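Local coordinates for protein putative ManD family dehydratase (Pantoea ananatis, PDB 3T6C) that dehydrates D-gluconate to 2-dehydro-3-deoxy-D-gluconate with low, magnesium-dependent activity, too weak to suggest a significant role in gluconate breakdown in the cell, at residues K33-L44 against E412-G422; G58-Q66 against G351-C359. One frame throughout, in Å; residues are numbered along the deposited sequence. Where two conformers were deposited one is given.

Interaction 1: K33-L44 against E412-G422; sequences KTILTAPGGIDL and EALAAKFPCEG
Pro39 lies over one face of the Phe418 ring, its CA 3.9 Å from the ring centroid and displaced toward the rim, a CH-pi contact; Pro39 CB packs beside it against Phe418 CD2, and Ala382 of helix 381-386 touches the same phenylalanine. The other flat group that carries the contact, the Asp43 carboxylate, takes two backbone N-H groups. Both oxygens are met on their syn sides by successive amides: Glu421 N reaches OD1 at 2.9 Å, about 20° out of the carboxylate plane, and Gly422 N reaches OD2 at 2.7 Å. This two-pronged grip fixes the rotation of the group. Between these ends, Ala38 N donates to Phe418 O (2.8 Å), and Cys420 SG packs on Leu36 CB. Thr37 OG1 stands anti to its amide nitrogen (chi1 -174°), which brings it to Ala415 O at 2.8 Å; that carbonyl also accepts from Phe418 N. Two waters bridge Leu36 O, one to Ala415 O and the other to Cys420 N. At the far end Lys33 and Glu412 reach toward each other from opposite directions, and NZ meets the syn lone pair of OE1 at 2.8 Å, a salt bridge, while Glu412 OE2 pairs with Lys48. Segment 412-422 thus straps the edge strand and first hairpin of the N-terminal capping domain of the mandelate racemase/muconate lactonizing enzyme fold.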
loop_
_atom_site.group_PDB
_atom_site.type_symbol
_atom_site.label_atom_id
_atom_site.label_comp_id
_atom_site.label_asym_id
_atom_site.label_seq_id
_atom_site.Cartn_x
_atom_site.Cartn_y
_atom_site.Cartn_z
ATOM N N LYS A 33 -46.303 -3.886 19.421
ATOM C CA LYS A 33 -46.913 -2.654 18.913
ATOM C C LYS A 33 -46.013 -1.431 18.902
ATOM O O LYS A 33 -45.010 -1.370 19.588
ATOM C CB LYS A 33 -48.167 -2.330 19.660
ATOM C CG LYS A 33 -47.924 -1.825 21.018
ATOM C CD LYS A 33 -49.266 -1.344 21.539
ATOM C CE LYS A 33 -49.246 -1.241 23.001
ATOM N NZ LYS A 33 -50.637 -1.343 23.580
ATOM N N THR A 34 -46.391 -0.448 18.101
ATOM C CA THR A 34 -45.620 0.785 17.992
ATOM C C THR A 34 -46.442 1.919 18.602
ATOM O O THR A 34 -47.635 2.046 18.314
ATOM C CB THR A 34 -45.373 1.164 16.539
ATOM O OG1 THR A 34 -44.741 0.091 15.824
ATOM C CG2 THR A 34 -44.508 2.398 16.467
ATOM N N ILE A 35 -45.791 2.747 19.426
ATOM C CA ILE A 35 -46.400 3.888 20.047
ATOM C C ILE A 35 -45.671 5.131 19.522
ATOM O O ILE A 35 -44.412 5.216 19.584
ATOM C CB ILE A 35 -46.261 3.812 21.570
ATOM C CG1 ILE A 35 -47.099 2.628 22.112
ATOM C CG2 ILE A 35 -46.765 5.091 22.215
ATOM C CD1 ILE A 35 -46.608 2.103 23.471
ATOM N N LEU A 36 -46.452 6.069 18.991
ATOM C CA LEU A 36 -45.907 7.326 18.475
ATOM C C LEU A 36 -46.322 8.408 19.466
ATOM O O LEU A 36 -47.522 8.660 19.698
ATOM C CB LEU A 36 -46.449 7.650 17.091
ATOM C CG LEU A 36 -46.162 6.693 15.932
ATOM C CD1 LEU A 36 -46.672 7.238 14.592
ATOM C CD2 LEU A 36 -44.742 6.367 15.870
ATOM N N THR A 37 -45.325 9.065 20.061
ATOM C CA THR A 37 -45.612 10.077 21.093
ATOM C C THR A 37 -44.568 11.201 21.090
ATOM O O THR A 37 -43.446 10.973 20.684
ATOM C CB THR A 37 -45.718 9.399 22.520
ATOM O OG1 THR A 37 -46.129 10.359 23.492
ATOM C CG2 THR A 37 -44.392 8.784 23.003
ATOM N N ALA A 38 -44.950 12.401 21.538
ATOM C CA ALA A 38 -44.032 13.530 21.487
ATOM C C ALA A 38 -44.012 14.401 22.761
ATOM O O ALA A 38 -44.230 15.594 22.663
ATOM C CB ALA A 38 -44.376 14.407 20.252
ATOM N N PRO A 39 -43.700 13.815 23.923
ATOM C CA PRO A 39 -43.880 14.583 25.180
ATOM C C PRO A 39 -42.865 15.697 25.328
ATOM O O PRO A 39 -43.132 16.666 26.040
ATOM C CB PRO A 39 -43.709 13.519 26.291
ATOM C CG PRO A 39 -43.941 12.133 25.555
ATOM C CD PRO A 39 -43.359 12.392 24.156
ATOM N N GLY A 40 -41.709 15.545 24.693
ATOM C CA GLY A 40 -40.679 16.580 24.699
ATOM C C GLY A 40 -40.730 17.552 23.520
ATOM O O GLY A 40 -39.850 18.395 23.364
ATOM N N GLY A 41 -41.785 17.486 22.725
ATOM C CA GLY A 41 -41.960 18.364 21.583
ATOM C C GLY A 41 -41.280 17.835 20.330
ATOM O O GLY A 41 -41.189 18.558 19.326
ATOM N N ILE A 42 -40.840 16.572 20.385
ATOM C CA ILE A 42 -40.124 15.925 19.289
ATOM C C ILE A 42 -40.729 14.552 19.087
ATOM O O ILE A 42 -40.922 13.796 20.058
ATOM C CB ILE A 42 -38.613 15.799 19.589
ATOM C CG1 ILE A 42 -37.999 17.195 19.675
ATOM C CG2 ILE A 42 -37.876 15.022 18.455
ATOM C CD1 ILE A 42 -36.634 17.183 20.232
ATOM N N ASP A 43 -41.047 14.217 17.835
ATOM C CA ASP A 43 -41.754 12.945 17.586
ATOM C C ASP A 43 -40.858 11.744 17.857
ATOM O O ASP A 43 -39.769 11.648 17.314
ATOM C CB ASP A 43 -42.242 12.867 16.137
ATOM C CG ASP A 43 -43.303 13.911 15.801
ATOM O OD1 ASP A 43 -43.895 14.517 16.725
ATOM O OD2 ASP A 43 -43.567 14.064 14.590
ATOM N N LEU A 44 -41.352 10.826 18.690
ATOM C CA LEU A 44 -40.654 9.573 19.057
ATOM C C LEU A 44 -41.370 8.343 18.578
ATOM O O LEU A 44 -42.592 8.368 18.492
ATOM C CB LEU A 44 -40.591 9.430 20.590
ATOM C CG LEU A 44 -40.064 10.681 21.310
ATOM C CD1 LEU A 44 -40.100 10.449 22.813
ATOM C CD2 LEU A 44 -38.671 11.007 20.877
ATOM N N GLU A 412 -48.857 4.402 28.701
ATOM C CA GLU A 412 -49.510 4.493 27.379
ATOM C C GLU A 412 -50.610 5.548 27.379
ATOM O O GLU A 412 -50.802 6.251 26.378
ATOM C CB GLU A 412 -50.110 3.156 26.981
ATOM C CG GLU A 412 -49.032 2.078 26.770
ATOM C CD GLU A 412 -49.512 0.851 26.033
ATOM O OE1 GLU A 412 -50.297 0.966 25.073
ATOM O OE2 GLU A 412 -49.106 -0.242 26.451
ATOM N N ALA A 413 -51.346 5.642 28.484
ATOM C CA ALA A 413 -52.427 6.649 28.552
ATOM C C ALA A 413 -51.891 8.059 28.437
ATOM O O ALA A 413 -52.476 8.883 27.734
ATOM C CB ALA A 413 -53.277 6.500 29.852
ATOM N N LEU A 414 -50.799 8.364 29.146
ATOM C CA LEU A 414 -50.212 9.689 29.089
ATOM C C LEU A 414 -49.517 9.922 27.754
ATOM O O LEU A 414 -49.515 11.038 27.222
ATOM C CB LEU A 414 -49.216 9.891 30.228
ATOM C CG LEU A 414 -49.752 10.419 31.573
ATOM C CD1 LEU A 414 -51.126 9.917 31.964
ATOM C CD2 LEU A 414 -48.736 10.169 32.628
ATOM N N ALA A 415 -48.935 8.867 27.182
ATOM C CA ALA A 415 -48.249 9.019 25.898
ATOM C C ALA A 415 -49.247 9.457 24.843
ATOM O O ALA A 415 -48.894 10.217 23.930
ATOM C CB ALA A 415 -47.589 7.685 25.484
ATOM N N ALA A 416 -50.479 8.957 24.942
ATOM C CA ALA A 416 -51.534 9.326 23.991
ATOM C C ALA A 416 -51.935 10.792 24.045
ATOM O O ALA A 416 -52.568 11.304 23.104
ATOM C CB ALA A 416 -52.759 8.421 24.193
ATOM N N LYS A 417 -51.623 11.464 25.147
ATOM C CA LYS A 417 -51.925 12.882 25.286
ATOM C C LYS A 417 -50.935 13.755 24.528
ATOM O O LYS A 417 -51.130 14.968 24.440
ATOM C CB LYS A 417 -51.928 13.281 26.751
ATOM C CG LYS A 417 -53.081 12.631 27.527
ATOM C CD LYS A 417 -54.441 13.250 27.125
ATOM C CE LYS A 417 -54.657 14.587 27.871
ATOM N NZ LYS A 417 -55.978 15.240 27.609
ATOM N N PHE A 418 -49.884 13.135 23.976
ATOM C CA PHE A 418 -48.878 13.886 23.192
ATOM C C PHE A 418 -48.748 13.309 21.803
ATOM O O PHE A 418 -47.719 12.676 21.466
ATOM C CB PHE A 418 -47.525 13.864 23.875
ATOM C CG PHE A 418 -47.537 14.501 25.246
ATOM C CD1 PHE A 418 -47.318 15.872 25.372
ATOM C CD2 PHE A 418 -47.745 13.743 26.398
ATOM C CE1 PHE A 418 -47.348 16.491 26.649
ATOM C CE2 PHE A 418 -47.758 14.349 27.662
ATOM C CZ PHE A 418 -47.574 15.722 27.766
ATOM N N PRO A 419 -49.775 13.521 20.973
ATOM C CA PRO A 419 -49.706 12.981 19.624
ATOM C C PRO A 419 -48.608 13.670 18.814
ATOM O O PRO A 419 -48.225 14.827 19.052
ATOM C CB PRO A 419 -51.089 13.286 19.037
ATOM C CG PRO A 419 -51.622 14.394 19.867
ATOM C CD PRO A 419 -51.016 14.293 21.224
ATOM N N CYS A 420 -48.076 12.929 17.867
ATOM C CA CYS A 420 -46.969 13.442 17.054
ATOM C C CYS A 420 -47.379 14.501 16.054
ATOM O O CYS A 420 -48.509 14.473 15.540
ATOM C CB CYS A 420 -46.298 12.286 16.310
ATOM S SG CYS A 420 -45.341 11.262 17.446
ATOM N N GLU A 421 -46.436 15.403 15.745
ATOM C CA GLU A 421 -46.656 16.460 14.758
ATOM C C GLU A 421 -46.566 15.908 13.312
ATOM O O GLU A 421 -47.389 16.255 12.448
ATOM C CB GLU A 421 -45.664 17.611 15.015
ATOM C CG GLU A 421 -45.516 18.675 13.922
ATOM C CD GLU A 421 -46.801 19.466 13.658
ATOM O OE1 GLU A 421 -47.732 19.437 14.510
ATOM O OE2 GLU A 421 -46.876 20.113 12.579
ATOM N N GLY A 422 -45.616 15.013 13.057
ATOM C CA GLY A 422 -45.370 14.523 11.716
ATOM C C GLY A 422 -44.832 15.615 10.790
ATOM O O GLY A 422 -44.341 16.651 11.235
HETATM O O HOH W 1 -49.514 9.514 21.170
HETATM O O HOH W 2 -49.008 10.264 17.535
HETATM O O HOH W 3 -42.657 17.098 13.651
#

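Interaction 2: G58-Q66 against G351-C359; sequences GLGCATFTQ and GDISPIGVC. With GCO (D-gluconic acid), chain D.
At the substrate pocket of this enolase-superfamily enzyme, where the N-terminal and barrel domains meet, the Thr65 and Asp352 side chains cross at about a right angle, with Thr65 CG2 3.5 Å from Asp352 CB. Gln66 and Asp352 both bind one end of D-gluconate. Asp352 OD1 accepts from O5 of the ligand at 2.7 Å and OD2 from O6, while Gln66 NE2 donates to the same O6 at 3.0 Å, along a chain bent at chi2 (85°). A water joins Asp352 OD2 to Thr65 N and Thr63 O, which probably helps to position the carboxylate. Trp104 of a second subunit also packs on Asp352. Farther from the ligand, strand 57-61 is an edge of the three-stranded antiparallel sheet of the capping domain; its segment 58-61 runs almost perpendicular to helix segment 355-359, the two axes 6.8 Å apart. Cys61 SG, swung anti to its backbone N (chi1 -169°), receives Ser354 N at 3.4 Å in a nearly straight bond, and Thr63 N as well. Ser354 is the helix N-cap, its OG accepting weakly from Gly357 N. Two residues on, Ile356 lays CG2 against Gly60 CA (3.6 Å) and CD1 against Leu59 CB, while Gly357 brings its backbone N to 3.6 Å from Cys61 CB.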
loop_
_atom_site.group_PDB
_atom_site.type_symbol
_atom_site.label_atom_id
_atom_site.label_comp_id
_atom_site.label_asym_id
_atom_site.label_seq_id
_atom_site.Cartn_x
_atom_site.Cartn_y
_atom_site.Cartn_z
ATOM N N GLY A 58 -41.274 -5.972 27.015
ATOM C CA GLY A 58 -40.096 -5.158 26.723
ATOM C C GLY A 58 -40.416 -3.845 26.012
ATOM O O GLY A 58 -41.306 -3.818 25.168
ATOM N N LEU A 59 -39.556 -2.854 26.184
ATOM C CA LEU A 59 -39.676 -1.601 25.463
ATOM C C LEU A 59 -38.401 -1.312 24.687
ATOM O O LEU A 59 -37.276 -1.580 25.143
ATOM C CB LEU A 59 -39.908 -0.442 26.446
ATOM C CG LEU A 59 -41.192 -0.560 27.293
ATOM C CD1 LEU A 59 -41.187 0.606 28.327
ATOM C CD2 LEU A 59 -42.443 -0.528 26.425
ATOM N N GLY A 60 -38.564 -0.702 23.524
ATOM C CA GLY A 60 -37.429 -0.333 22.684
ATOM C C GLY A 60 -37.657 0.968 21.943
ATOM O O GLY A 60 -38.800 1.433 21.794
ATOM N N CYS A 61 -36.557 1.544 21.467
ATOM C CA CYS A 61 -36.548 2.830 20.757
ATOM C C CYS A 61 -36.243 2.637 19.262
ATOM O O CYS A 61 -35.305 1.935 18.860
ATOM C CB CYS A 61 -35.496 3.802 21.313
ATOM S SG CYS A 61 -35.739 5.470 20.629
ATOM N N ALA A 62 -37.204 3.080 18.478
ATOM C CA ALA A 62 -37.196 3.072 17.017
ATOM C C ALA A 62 -37.077 4.479 16.418
ATOM O O ALA A 62 -37.604 4.712 15.328
ATOM C CB ALA A 62 -38.363 2.242 16.469
ATOM N N THR A 63 -36.612 5.463 17.183
ATOM C CA THR A 63 -36.931 6.834 16.763
ATOM C C THR A 63 -35.987 7.303 15.645
ATOM O O THR A 63 -34.834 7.710 15.871
ATOM C CB THR A 63 -36.770 7.774 17.998
ATOM O OG1 THR A 63 -37.742 7.430 18.985
ATOM C CG2 THR A 63 -36.996 9.253 17.637
ATOM N N PHE A 64 -36.568 7.348 14.436
ATOM C CA PHE A 64 -36.042 8.121 13.280
ATOM C C PHE A 64 -37.152 9.148 13.171
ATOM O O PHE A 64 -38.213 8.928 12.530
ATOM C CB PHE A 64 -36.052 7.159 12.094
ATOM C CG PHE A 64 -35.661 7.736 10.764
ATOM C CD1 PHE A 64 -35.268 9.060 10.604
ATOM C CD2 PHE A 64 -35.724 6.890 9.642
ATOM C CE1 PHE A 64 -34.914 9.572 9.355
ATOM C CE2 PHE A 64 -35.379 7.372 8.356
ATOM C CZ PHE A 64 -34.986 8.739 8.209
ATOM N N THR A 65 -36.869 10.328 13.715
ATOM C CA THR A 65 -37.957 11.299 13.964
ATOM C C THR A 65 -38.558 11.840 12.669
ATOM O O THR A 65 -39.756 12.155 12.603
ATOM C CB THR A 65 -37.467 12.414 14.972
ATOM O OG1 THR A 65 -38.592 13.176 15.436
ATOM C CG2 THR A 65 -36.505 13.419 14.296
ATOM N N GLN A 66 -37.741 11.905 11.615
ATOM C CA GLN A 66 -38.203 12.491 10.355
ATOM C C GLN A 66 -39.066 11.581 9.528
ATOM O O GLN A 66 -39.624 11.975 8.512
ATOM C CB GLN A 66 -37.017 12.910 9.496
ATOM C CG GLN A 66 -36.087 14.007 10.131
ATOM C CD GLN A 66 -35.005 13.489 11.065
ATOM O OE1 GLN A 66 -34.903 12.282 11.359
ATOM N NE2 GLN A 66 -34.176 14.418 11.568
ATOM N N GLY A 351 -32.372 15.578 21.209
ATOM C CA GLY A 351 -33.795 15.439 21.474
ATOM C C GLY A 351 -34.484 14.322 20.711
ATOM O O GLY A 351 -35.516 13.855 21.219
ATOM N N ASP A 352 -33.970 13.895 19.537
ATOM C CA ASP A 352 -34.787 12.894 18.858
ATOM C C ASP A 352 -34.186 11.536 19.150
ATOM O O ASP A 352 -33.672 10.804 18.283
ATOM C CB ASP A 352 -34.723 13.154 17.326
ATOM C CG ASP A 352 -33.320 13.421 16.769
ATOM O OD1 ASP A 352 -32.502 14.181 17.336
ATOM O OD2 ASP A 352 -33.010 12.860 15.692
ATOM N N ILE A 353 -34.587 11.079 20.325
ATOM C CA ILE A 353 -34.317 9.767 20.848
ATOM C C ILE A 353 -35.308 9.629 21.996
ATOM O O ILE A 353 -35.474 10.589 22.736
ATOM C CB ILE A 353 -32.860 9.649 21.281
ATOM C CG1 ILE A 353 -32.584 8.233 21.814
ATOM C CG2 ILE A 353 -32.429 10.699 22.338
ATOM C CD1 ILE A 353 -31.062 7.965 22.073
ATOM N N SER A 354 -35.901 8.450 22.228
ATOM C CA SER A 354 -36.838 8.358 23.360
ATOM C C SER A 354 -36.056 8.114 24.637
ATOM O O SER A 354 -34.896 7.732 24.579
ATOM C CB SER A 354 -37.852 7.224 23.158
ATOM O OG SER A 354 -37.202 5.999 23.330
ATOM N N PRO A 355 -36.692 8.305 25.821
ATOM C CA PRO A 355 -35.958 7.966 27.030
ATOM C C PRO A 355 -35.509 6.486 27.092
ATOM O O PRO A 355 -34.549 6.198 27.800
ATOM C CB PRO A 355 -36.987 8.219 28.125
ATOM C CG PRO A 355 -37.728 9.443 27.597
ATOM C CD PRO A 355 -37.905 9.096 26.107
ATOM N N ILE A 356 -36.204 5.588 26.395
ATOM C CA ILE A 356 -35.770 4.193 26.243
ATOM C C ILE A 356 -34.393 4.118 25.571
ATOM O O ILE A 356 -33.495 3.410 26.081
ATOM C CB ILE A 356 -36.802 3.400 25.454
ATOM C CG1 ILE A 356 -38.143 3.460 26.147
ATOM C CG2 ILE A 356 -36.348 1.922 25.292
ATOM C CD1 ILE A 356 -39.317 3.115 25.202
ATOM N N GLY A 357 -34.218 4.883 24.477
ATOM C CA GLY A 357 -32.946 4.974 23.752
ATOM C C GLY A 357 -31.861 5.621 24.611
ATOM O O GLY A 357 -30.711 5.176 24.601
ATOM N N VAL A 358 -32.247 6.631 25.391
ATOM C CA VAL A 358 -31.290 7.255 26.317
ATOM C C VAL A 358 -30.785 6.235 27.317
ATOM O O VAL A 358 -29.572 6.149 27.584
ATOM C CB VAL A 358 -31.943 8.425 27.056
ATOM C CG1 VAL A 358 -31.017 8.955 28.171
ATOM C CG2 VAL A 358 -32.234 9.507 26.045
ATOM N N CYS A 359 -31.692 5.428 27.873
ATOM C CA CYS A 359 -31.277 4.364 28.810
ATOM C C CYS A 359 -30.406 3.312 28.134
ATOM O O CYS A 359 -29.394 2.902 28.693
ATOM C CB CYS A 359 -32.501 3.690 29.454
ATOM S SG CYS A 359 -33.352 4.752 30.645
HETATM C C1 GCO D . -26.111 16.132 17.333
HETATM C C2 GCO D . -26.769 16.050 16.007
HETATM C C3 GCO D . -28.223 16.479 15.989
HETATM C C4 GCO D . -28.879 16.100 14.677
HETATM C C5 GCO D . -30.309 15.685 14.920
HETATM C C6 GCO D . -31.040 15.264 13.657
HETATM O O1A GCO D . -26.767 16.070 18.414
HETATM O O1B GCO D . -24.837 16.113 17.369
HETATM O O2 GCO D . -25.910 16.590 15.037
HETATM O O3 GCO D . -28.225 17.842 16.203
HETATM O O4 GCO D . -28.826 17.230 13.825
HETATM O O5 GCO D . -30.313 14.637 15.816
HETATM O O6 GCO D . -32.372 14.835 13.866
HETATM O O HOH W 4 -34.379 10.549 15.092
#

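Overall arrangement
From the N terminus, strand 29-37 and the turn after it enter interaction 1, strand 44-51 returns across the sheet, and strand 57-61 with its following loop enters interaction 2. The chain then runs through the helices of the N-terminal domain and most of the barrel before 351-359 closes interaction 2; 412-422, farther on, closes interaction 1. The smaller loop therefore sits wholly within the larger, without crossing. Both contacts use the three-stranded sheet, one at each outer strand, and they touch: Asp43 O and Thr65 OG1 are 2.7 Å apart, and Ile42 packs on Gly351. Together they tie the capping domain to a barrel helix and to the C-terminal region.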